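Side-chain contacts in GTP-binding protein REM 1 (Homo sapiens, PDB 2NZJ), which binds GDP and, as a small Ras-family GTPase, probably cycles between GDP- and GTP-bound states in cell signalling: residues A21-G26 with T148-Q153; L10-V15 with F93-E98. All blocks are in the same frame, centred on the assembly; numbering follows the deposited sequence.

Contact 1 of 2, residues A21-G26 with T148-Q153; sequences ASLFAG and TSATLQ. With GDP (guanosine-5'-diphosphate), chain G.
The guanine-recognition loop of the Ras fold, the Ser-Ala motif often called G5, meets the helix that follows the P-loop where Leu-23 rests against Ala-150 and Gln-153. No hydrogen bond crosses between 21-26 and 148-153; the contact is made by the two methyl ends of the leucine. With CG anti to the carbonyl carbon (chi1 -72°), the isobutyl group extends from the helix to the loop, and CD1 comes within 3.3 Å of Ala-150 O, the carbonyl that also accepts a weak bond from Gln-153 N. The same methyl touches Ala-150 CB at 3.9 Å. The other branch, CD2, lies 3.7 Å from Gln-153 OE1, the glutamine chain running extended past CG and crossing the leucine at about a right angle.

Ala-150 stands between helix and nucleotide: its CB, nearly in line between Leu-23 CD1 and the base, is 3.7 Å from GDP N7. Its backbone N donates to GDP O6 at 2.8 Å, arriving from above the plane of the base with an N-H...O angle of 142°, the amide contact by which small GTPases read guanine. On that same face Thr-151 CG2 covers the pyrimidine ring, 3.5 Å from GDP C2. Ser-149 OG accepts from Leu-152 N at 3.1 Å in an ST motif and is hydrogen-bonded to OD2 of Asp-122, whose OD1 is bonded to GDP.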
ATOM      1  N   ALA A  21      -1.641   6.436  -5.081  1.00 19.57           N
ATOM      2  CA  ALA A  21      -1.197   5.962  -6.394  1.00 19.76           C
ATOM      3  C   ALA A  21      -0.854   7.100  -7.344  1.00 19.84           C
ATOM      4  O   ALA A  21       0.125   6.995  -8.081  1.00 19.81           O
ATOM      5  CB  ALA A  21      -2.233   5.011  -7.023  1.00 19.64           C
ATOM      6  N   SER A  22      -1.635   8.175  -7.320  1.00 20.14           N
ATOM      7  CA  SER A  22      -1.382   9.318  -8.202  1.00 20.85           C
ATOM      8  C   SER A  22      -0.092  10.040  -7.844  1.00 20.66           C
ATOM      9  O   SER A  22       0.621  10.515  -8.718  1.00 20.80           O
ATOM     10  CB  SER A  22      -2.529  10.339  -8.157  1.00 21.24           C
ATOM     11  OG  SER A  22      -3.782   9.720  -8.426  1.00 23.75           O
ATOM     12  N   LEU A  23       0.187  10.160  -6.556  1.00 20.70           N
ATOM     13  CA  LEU A  23       1.453  10.723  -6.120  1.00 20.65           C
ATOM     14  C   LEU A  23       2.599   9.813  -6.552  1.00 20.69           C
ATOM     15  O   LEU A  23       3.646  10.288  -6.968  1.00 20.40           O
ATOM     16  CB  LEU A  23       1.462  10.943  -4.601  1.00 20.71           C
ATOM     17  CG  LEU A  23       0.585  12.112  -4.108  1.00 20.85           C
ATOM     18  CD1 LEU A  23       0.602  12.164  -2.570  1.00 19.75           C
ATOM     19  CD2 LEU A  23       1.027  13.463  -4.726  1.00 17.66           C
ATOM     20  N   PHE A  24       2.395   8.501  -6.474  1.00 21.07           N
ATOM     21  CA  PHE A  24       3.401   7.568  -6.978  1.00 21.42           C
ATOM     22  C   PHE A  24       3.606   7.714  -8.478  1.00 21.99           C
ATOM     23  O   PHE A  24       4.738   7.681  -8.952  1.00 22.57           O
ATOM     24  CB  PHE A  24       3.089   6.120  -6.648  1.00 20.93           C
ATOM     25  CG  PHE A  24       3.918   5.122  -7.448  1.00 21.32           C
ATOM     26  CD1 PHE A  24       5.219   4.822  -7.081  1.00 20.77           C
ATOM     27  CD2 PHE A  24       3.386   4.482  -8.564  1.00 21.31           C
ATOM     28  CE1 PHE A  24       5.961   3.921  -7.789  1.00 20.54           C
ATOM     29  CE2 PHE A  24       4.125   3.575  -9.272  1.00 20.91           C
ATOM     30  CZ  PHE A  24       5.415   3.296  -8.892  1.00 21.20           C
ATOM     31  N   ALA A  25       2.535   7.875  -9.235  1.00 22.56           N
ATOM     32  CA  ALA A  25       2.676   8.044 -10.676  1.00 23.15           C
ATOM     33  C   ALA A  25       3.417   9.362 -11.007  1.00 23.93           C
ATOM     34  O   ALA A  25       4.137   9.435 -12.002  1.00 24.09           O
ATOM     35  CB  ALA A  25       1.314   7.970 -11.368  1.00 22.21           C
ATOM     36  N   GLY A  26       3.278  10.378 -10.157  1.00 24.80           N
ATOM     37  CA  GLY A  26       3.904  11.686 -10.405  1.00 25.64           C
ATOM     38  C   GLY A  26       3.084  12.505 -11.394  1.00 26.33           C
ATOM     39  O   GLY A  26       1.996  12.076 -11.783  1.00 27.04           O
ATOM     40  N   THR A 148       0.958   7.888   6.576  1.00 29.84           N
ATOM     41  CA  THR A 148       1.178   8.826   5.504  1.00 29.57           C
ATOM     42  C   THR A 148       0.081   9.876   5.487  1.00 29.46           C
ATOM     43  O   THR A 148      -0.932   9.757   6.201  1.00 28.71           O
ATOM     44  CB  THR A 148       1.195   8.104   4.162  1.00 29.97           C
ATOM     45  OG1 THR A 148      -0.110   7.578   3.864  1.00 29.95           O
ATOM     46  CG2 THR A 148       2.217   6.975   4.182  1.00 31.03           C
ATOM     47  N   SER A 149       0.311  10.908   4.675  1.00 29.34           N
ATOM     48  CA  SER A 149      -0.732  11.831   4.252  1.00 29.69           C
ATOM     49  C   SER A 149      -0.497  12.170   2.782  1.00 30.12           C
ATOM     50  O   SER A 149       0.553  12.691   2.424  1.00 30.23           O
ATOM     51  CB  SER A 149      -0.751  13.103   5.106  1.00 29.55           C
ATOM     52  OG  SER A 149      -1.594  14.098   4.542  1.00 29.46           O
ATOM     53  N   ALA A 150      -1.482  11.886   1.937  1.00 30.79           N
ATOM     54  CA  ALA A 150      -1.399  12.238   0.532  1.00 31.35           C
ATOM     55  C   ALA A 150      -1.576  13.745   0.308  1.00 32.19           C
ATOM     56  O   ALA A 150      -1.035  14.300  -0.652  1.00 32.81           O
ATOM     57  CB  ALA A 150      -2.427  11.462  -0.270  1.00 31.29           C
ATOM     58  N   THR A 151      -2.340  14.414   1.169  1.00 33.03           N
ATOM     59  CA  THR A 151      -2.604  15.853   0.985  1.00 33.40           C
ATOM     60  C   THR A 151      -1.449  16.739   1.462  1.00 33.56           C
ATOM     61  O   THR A 151      -1.258  17.830   0.927  1.00 33.73           O
ATOM     62  CB  THR A 151      -3.904  16.293   1.682  1.00 33.32           C
ATOM     63  OG1 THR A 151      -3.792  16.041   3.081  1.00 35.99           O
ATOM     64  CG2 THR A 151      -5.092  15.523   1.148  1.00 33.09           C
ATOM     65  N   LEU A 152      -0.691  16.284   2.462  1.00 33.65           N
ATOM     66  CA  LEU A 152       0.553  16.964   2.865  1.00 33.61           C
ATOM     67  C   LEU A 152       1.768  16.402   2.147  1.00 33.49           C
ATOM     68  O   LEU A 152       2.868  16.905   2.314  1.00 33.80           O
ATOM     69  CB  LEU A 152       0.820  16.814   4.361  1.00 33.78           C
ATOM     70  CG  LEU A 152       0.146  17.717   5.367  1.00 34.57           C
ATOM     71  CD1 LEU A 152       0.958  17.560   6.634  1.00 35.32           C
ATOM     72  CD2 LEU A 152       0.059  19.206   4.927  1.00 33.94           C
ATOM     73  N   GLN A 153       1.576  15.339   1.377  1.00 33.37           N
ATOM     74  CA  GLN A 153       2.692  14.626   0.724  1.00 33.27           C
ATOM     75  C   GLN A 153       3.739  14.202   1.757  1.00 32.69           C
ATOM     76  O   GLN A 153       4.904  14.487   1.640  1.00 32.68           O
ATOM     77  CB  GLN A 153       3.263  15.450  -0.440  1.00 32.94           C
ATOM     78  CG  GLN A 153       2.152  15.744  -1.495  1.00 34.45           C
ATOM     79  CD  GLN A 153       2.586  16.617  -2.698  1.00 34.20           C
ATOM     80  OE1 GLN A 153       3.262  16.148  -3.605  1.00 34.74           O
ATOM     81  NE2 GLN A 153       2.141  17.874  -2.715  1.00 35.17           N
TER
HETATM   82  PB  GDP G1001      -9.787   5.726  -2.438  1.00 32.47           P
HETATM   83  O1B GDP G1001      -9.215   4.842  -1.362  1.00 32.09           O
HETATM   84  O2B GDP G1001      -9.075   5.620  -3.744  1.00 29.89           O
HETATM   85  O3B GDP G1001     -11.238   5.301  -2.593  1.00 35.38           O
HETATM   86  O3A GDP G1001      -9.679   7.181  -1.819  1.00 33.98           O
HETATM   87  PA  GDP G1001      -9.372   8.445  -2.737  1.00 35.16           P
HETATM   88  O1A GDP G1001     -10.316   8.445  -3.905  1.00 35.30           O
HETATM   89  O2A GDP G1001      -7.940   8.504  -3.170  1.00 34.45           O
HETATM   90  O5' GDP G1001      -9.612   9.637  -1.695  1.00 34.03           O
HETATM   91  C5' GDP G1001     -10.831   9.760  -0.961  1.00 34.28           C
HETATM   92  C4' GDP G1001     -10.925  11.187  -0.418  1.00 37.03           C
HETATM   93  O4' GDP G1001     -10.030  11.359   0.718  1.00 36.56           O
HETATM   94  C3' GDP G1001     -10.520  12.243  -1.467  1.00 37.76           C
HETATM   95  O3' GDP G1001     -11.402  13.381  -1.464  1.00 41.47           O
HETATM   96  C2' GDP G1001      -9.131  12.677  -1.029  1.00 37.59           C
HETATM   97  O2' GDP G1001      -8.848  14.040  -1.330  1.00 40.17           O
HETATM   98  C1' GDP G1001      -9.107  12.420   0.470  1.00 36.34           C
HETATM   99  N9  GDP G1001      -7.770  12.004   0.931  1.00 36.66           N
HETATM  100  C8  GDP G1001      -6.969  11.029   0.433  1.00 37.19           C
HETATM  101  N7  GDP G1001      -5.816  10.918   1.146  1.00 35.78           N
HETATM  102  C5  GDP G1001      -5.890  11.827   2.111  1.00 35.79           C
HETATM  103  C6  GDP G1001      -5.017  12.268   3.196  1.00 36.86           C
HETATM  104  O6  GDP G1001      -3.911  11.704   3.337  1.00 36.67           O
HETATM  105  N1  GDP G1001      -5.460  13.260   3.994  1.00 36.72           N
HETATM  106  C2  GDP G1001      -6.652  13.868   3.813  1.00 36.67           C
HETATM  107  N2  GDP G1001      -7.080  14.867   4.630  1.00 36.34           N
HETATM  108  N3  GDP G1001      -7.489  13.517   2.818  1.00 37.24           N
HETATM  109  C4  GDP G1001      -7.162  12.531   1.968  1.00 36.60           C

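Contact 2 of 2, residues L10-V15 with F93-E98; sequences LGDPGV and FESASE. With GDP (guanosine-5'-diphosphate), chain G.
A single pair of polar side chains makes this contact: the carboxylate of Asp-12, in the phosphate-binding loop, faces the hydroxyl of Ser-95 on helix 90-105. Ser-95 OG is placed 2.6 Å from Asp-12 OD2, as donor, but it sits too close to the carboxylate in the model, so its position and the bond are doubtful. The hydroxyl has a single proton and a second acceptor, Ser-92 O in the preceding turn of its own helix, so the two oxygens compete for it. Asp-12 has CG anti to its carbonyl carbon (chi1 -79°), which carries the carboxylate out from the loop toward the helix.

Asp-12 also starts the type II turn that closes at Val-15. Gly-14, with the positive phi of 93° that this turn asks of its third residue, presents its N to GDP O3B at 3.0 Å in a nearly straight bond, while Val-15 CG2 lies 3.7 Å from GDP O1B. The geometry is consistent with the Walker A loop of the Ras family, with Gly-11 O bonded to Lys-17 NZ. The loop follows strand 4-10 and leads into helix 17-25; Val-15 packs on Val-84 and Ser-86 of strand 80-86 and on Ser-92 of helix 90-105, whose Phe-93 turns away from the loop, to Tyr-85 of strand 80-86 and Cys-137 of helix 131-141.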
ATOM      1  N   LEU A  10      -4.816  -2.252  -1.437  1.00 21.77           N
ATOM      2  CA  LEU A  10      -6.079  -2.710  -0.882  1.00 21.69           C
ATOM      3  C   LEU A  10      -6.575  -1.759   0.220  1.00 22.01           C
ATOM      4  O   LEU A  10      -5.789  -1.050   0.843  1.00 22.19           O
ATOM      5  CB  LEU A  10      -5.923  -4.099  -0.265  1.00 21.52           C
ATOM      6  CG  LEU A  10      -5.460  -5.252  -1.142  1.00 21.53           C
ATOM      7  CD1 LEU A  10      -5.087  -6.435  -0.257  1.00 20.88           C
ATOM      8  CD2 LEU A  10      -6.511  -5.632  -2.186  1.00 20.10           C
ATOM      9  N   GLY A  11      -7.881  -1.811   0.486  1.00 22.03           N
ATOM     10  CA  GLY A  11      -8.514  -1.054   1.546  1.00 22.19           C
ATOM     11  C   GLY A  11      -9.902  -0.551   1.181  1.00 22.37           C
ATOM     12  O   GLY A  11     -10.246  -0.451   0.004  1.00 22.58           O
ATOM     13  N   ASP A  12     -10.680  -0.191   2.191  1.00 22.40           N
ATOM     14  CA  ASP A  12     -12.018   0.356   1.986  1.00 23.02           C
ATOM     15  C   ASP A  12     -12.048   1.632   1.122  1.00 22.76           C
ATOM     16  O   ASP A  12     -11.059   2.354   1.042  1.00 22.63           O
ATOM     17  CB  ASP A  12     -12.669   0.674   3.339  1.00 23.12           C
ATOM     18  CG  ASP A  12     -13.226  -0.563   4.027  1.00 24.77           C
ATOM     19  OD1 ASP A  12     -13.160  -1.677   3.453  1.00 27.08           O
ATOM     20  OD2 ASP A  12     -13.752  -0.419   5.145  1.00 27.90           O
ATOM     21  N   PRO A  13     -13.197   1.916   0.494  1.00 22.34           N
ATOM     22  CA  PRO A  13     -13.321   3.167  -0.254  1.00 22.35           C
ATOM     23  C   PRO A  13     -13.136   4.386   0.642  1.00 22.26           C
ATOM     24  O   PRO A  13     -13.594   4.379   1.783  1.00 22.16           O
ATOM     25  CB  PRO A  13     -14.749   3.137  -0.792  1.00 22.11           C
ATOM     26  CG  PRO A  13     -15.257   1.746  -0.563  1.00 22.55           C
ATOM     27  CD  PRO A  13     -14.420   1.100   0.468  1.00 22.20           C
ATOM     28  N   GLY A  14     -12.464   5.417   0.121  1.00 21.99           N
ATOM     29  CA  GLY A  14     -12.326   6.684   0.822  1.00 21.69           C
ATOM     30  C   GLY A  14     -11.090   6.841   1.681  1.00 21.58           C
ATOM     31  O   GLY A  14     -10.852   7.921   2.224  1.00 21.73           O
ATOM     32  N   VAL A  15     -10.281   5.794   1.801  1.00 20.98           N
ATOM     33  CA  VAL A  15      -9.111   5.870   2.659  1.00 20.38           C
ATOM     34  C   VAL A  15      -7.937   6.598   1.998  1.00 20.32           C
ATOM     35  O   VAL A  15      -6.989   7.006   2.684  1.00 20.34           O
ATOM     36  CB  VAL A  15      -8.697   4.467   3.178  1.00 20.44           C
ATOM     37  CG1 VAL A  15      -9.770   3.933   4.130  1.00 19.93           C
ATOM     38  CG2 VAL A  15      -8.438   3.501   2.040  1.00 19.59           C
ATOM     39  N   PHE A  93     -10.028   0.676   9.453  1.00 11.42           N
ATOM     40  CA  PHE A  93      -8.972  -0.016  10.176  1.00 12.44           C
ATOM     41  C   PHE A  93      -9.394  -1.453  10.476  1.00 13.23           C
ATOM     42  O   PHE A  93      -8.621  -2.375  10.309  1.00 13.29           O
ATOM     43  CB  PHE A  93      -8.625   0.762  11.451  1.00 12.24           C
ATOM     44  CG  PHE A  93      -7.613   0.091  12.312  1.00 12.17           C
ATOM     45  CD1 PHE A  93      -6.332  -0.110  11.860  1.00 12.80           C
ATOM     46  CD2 PHE A  93      -7.942  -0.342  13.589  1.00 13.19           C
ATOM     47  CE1 PHE A  93      -5.380  -0.750  12.661  1.00 13.57           C
ATOM     48  CE2 PHE A  93      -7.000  -0.967  14.397  1.00 13.21           C
ATOM     49  CZ  PHE A  93      -5.711  -1.161  13.932  1.00 12.42           C
ATOM     50  N   GLU A  94     -10.641  -1.631  10.879  1.00 14.71           N
ATOM     51  CA  GLU A  94     -11.209  -2.958  11.150  1.00 16.16           C
ATOM     52  C   GLU A  94     -11.173  -3.835   9.895  1.00 16.96           C
ATOM     53  O   GLU A  94     -10.777  -5.005   9.940  1.00 16.73           O
ATOM     54  CB  GLU A  94     -12.665  -2.840  11.707  1.00 15.88           C
ATOM     55  CG  GLU A  94     -12.743  -2.286  13.161  1.00 15.94           C
ATOM     56  CD  GLU A  94     -14.171  -1.979  13.696  1.00 16.91           C
ATOM     57  OE1 GLU A  94     -15.161  -2.014  12.926  1.00 19.48           O
ATOM     58  OE2 GLU A  94     -14.307  -1.682  14.916  1.00 17.45           O
ATOM     59  N   SER A  95     -11.563  -3.255   8.775  1.00 18.38           N
ATOM     60  CA  SER A  95     -11.597  -4.025   7.561  1.00 19.91           C
ATOM     61  C   SER A  95     -10.189  -4.242   6.992  1.00 21.12           C
ATOM     62  O   SER A  95      -9.997  -5.134   6.185  1.00 21.57           O
ATOM     63  CB  SER A  95     -12.560  -3.404   6.555  1.00 19.70           C
ATOM     64  OG  SER A  95     -12.077  -2.176   6.119  1.00 20.71           O
ATOM     65  N   ALA A  96      -9.209  -3.457   7.435  1.00 22.71           N
ATOM     66  CA  ALA A  96      -7.807  -3.776   7.175  1.00 23.98           C
ATOM     67  C   ALA A  96      -7.489  -5.162   7.718  1.00 25.72           C
ATOM     68  O   ALA A  96      -6.995  -6.020   6.988  1.00 25.70           O
ATOM     69  CB  ALA A  96      -6.900  -2.763   7.812  1.00 23.93           C
ATOM     70  N   SER A  97      -7.780  -5.392   8.996  1.00 27.84           N
ATOM     71  CA  SER A  97      -7.574  -6.727   9.595  1.00 29.32           C
ATOM     72  C   SER A  97      -8.218  -7.844   8.763  1.00 30.02           C
ATOM     73  O   SER A  97      -7.606  -8.904   8.563  1.00 30.97           O
ATOM     74  CB  SER A  97      -8.059  -6.762  11.055  1.00 29.47           C
ATOM     75  OG  SER A  97      -7.568  -5.595  11.746  1.00 31.56           O
ATOM     76  N   GLU A  98      -9.430  -7.608   8.259  1.00 30.17           N
ATOM     77  CA  GLU A  98     -10.126  -8.607   7.444  1.00 30.34           C
ATOM     78  C   GLU A  98      -9.362  -8.920   6.153  1.00 30.31           C
ATOM     79  O   GLU A  98      -9.376 -10.062   5.686  1.00 30.40           O
ATOM     80  CB  GLU A  98     -11.553  -8.137   7.114  1.00 30.67           C
ATOM     81  CG  GLU A  98     -12.289  -8.958   6.044  1.00 31.62           C
TER
HETATM   82  PB  GDP G1001      -9.787   5.726  -2.438  1.00 32.47           P
HETATM   83  O1B GDP G1001      -9.215   4.842  -1.362  1.00 32.09           O
HETATM   84  O2B GDP G1001      -9.075   5.620  -3.744  1.00 29.89           O
HETATM   85  O3B GDP G1001     -11.238   5.301  -2.593  1.00 35.38           O
HETATM   86  O3A GDP G1001      -9.679   7.181  -1.819  1.00 33.98           O
HETATM   87  PA  GDP G1001      -9.372   8.445  -2.737  1.00 35.16           P
HETATM   88  O1A GDP G1001     -10.316   8.445  -3.905  1.00 35.30           O
HETATM   89  O2A GDP G1001      -7.940   8.504  -3.170  1.00 34.45           O
HETATM   90  O5' GDP G1001      -9.612   9.637  -1.695  1.00 34.03           O
HETATM   91  C5' GDP G1001     -10.831   9.760  -0.961  1.00 34.28           C
HETATM   92  C4' GDP G1001     -10.925  11.187  -0.418  1.00 37.03           C
HETATM   93  O4' GDP G1001     -10.030  11.359   0.718  1.00 36.56           O
HETATM   94  C3' GDP G1001     -10.520  12.243  -1.467  1.00 37.76           C
HETATM   95  O3' GDP G1001     -11.402  13.381  -1.464  1.00 41.47           O
HETATM   96  C2' GDP G1001      -9.131  12.677  -1.029  1.00 37.59           C
HETATM   97  O2' GDP G1001      -8.848  14.040  -1.330  1.00 40.17           O
HETATM   98  C1' GDP G1001      -9.107  12.420   0.470  1.00 36.34           C
HETATM   99  N9  GDP G1001      -7.770  12.004   0.931  1.00 36.66           N
HETATM  100  C8  GDP G1001      -6.969  11.029   0.433  1.00 37.19           C
HETATM  101  N7  GDP G1001      -5.816  10.918   1.146  1.00 35.78           N
HETATM  102  C5  GDP G1001      -5.890  11.827   2.111  1.00 35.79           C
HETATM  103  C6  GDP G1001      -5.017  12.268   3.196  1.00 36.86           C
HETATM  104  O6  GDP G1001      -3.911  11.704   3.337  1.00 36.67           O
HETATM  105  N1  GDP G1001      -5.460  13.260   3.994  1.00 36.72           N
HETATM  106  C2  GDP G1001      -6.652  13.868   3.813  1.00 36.67           C
HETATM  107  N2  GDP G1001      -7.080  14.867   4.630  1.00 36.34           N
HETATM  108  N3  GDP G1001      -7.489  13.517   2.818  1.00 37.24           N
HETATM  109  C4  GDP G1001      -7.162  12.531   1.968  1.00 36.60           C

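In the fold
From the N terminus, strand 4-10 runs into 10-15, the first half of contact 2, and helix 17-25 carries most of 21-26, the first half of contact 1. Contact 2 closes first, when helix 90-105 returns to the P-loop after 77 residues; contact 1 closes only beyond strand 144-147, after 121. The two loops therefore cross rather than nest. Contact 2 ties the P-loop to a helix beside the sheet, whereas contact 1 joins the P-loop helix to the loop after the edge strand 144-147. Their centres are 18 Å apart and they do not touch, yet a segment of each meets GDP, 148-153 at the base and 10-15 at the beta-phosphate.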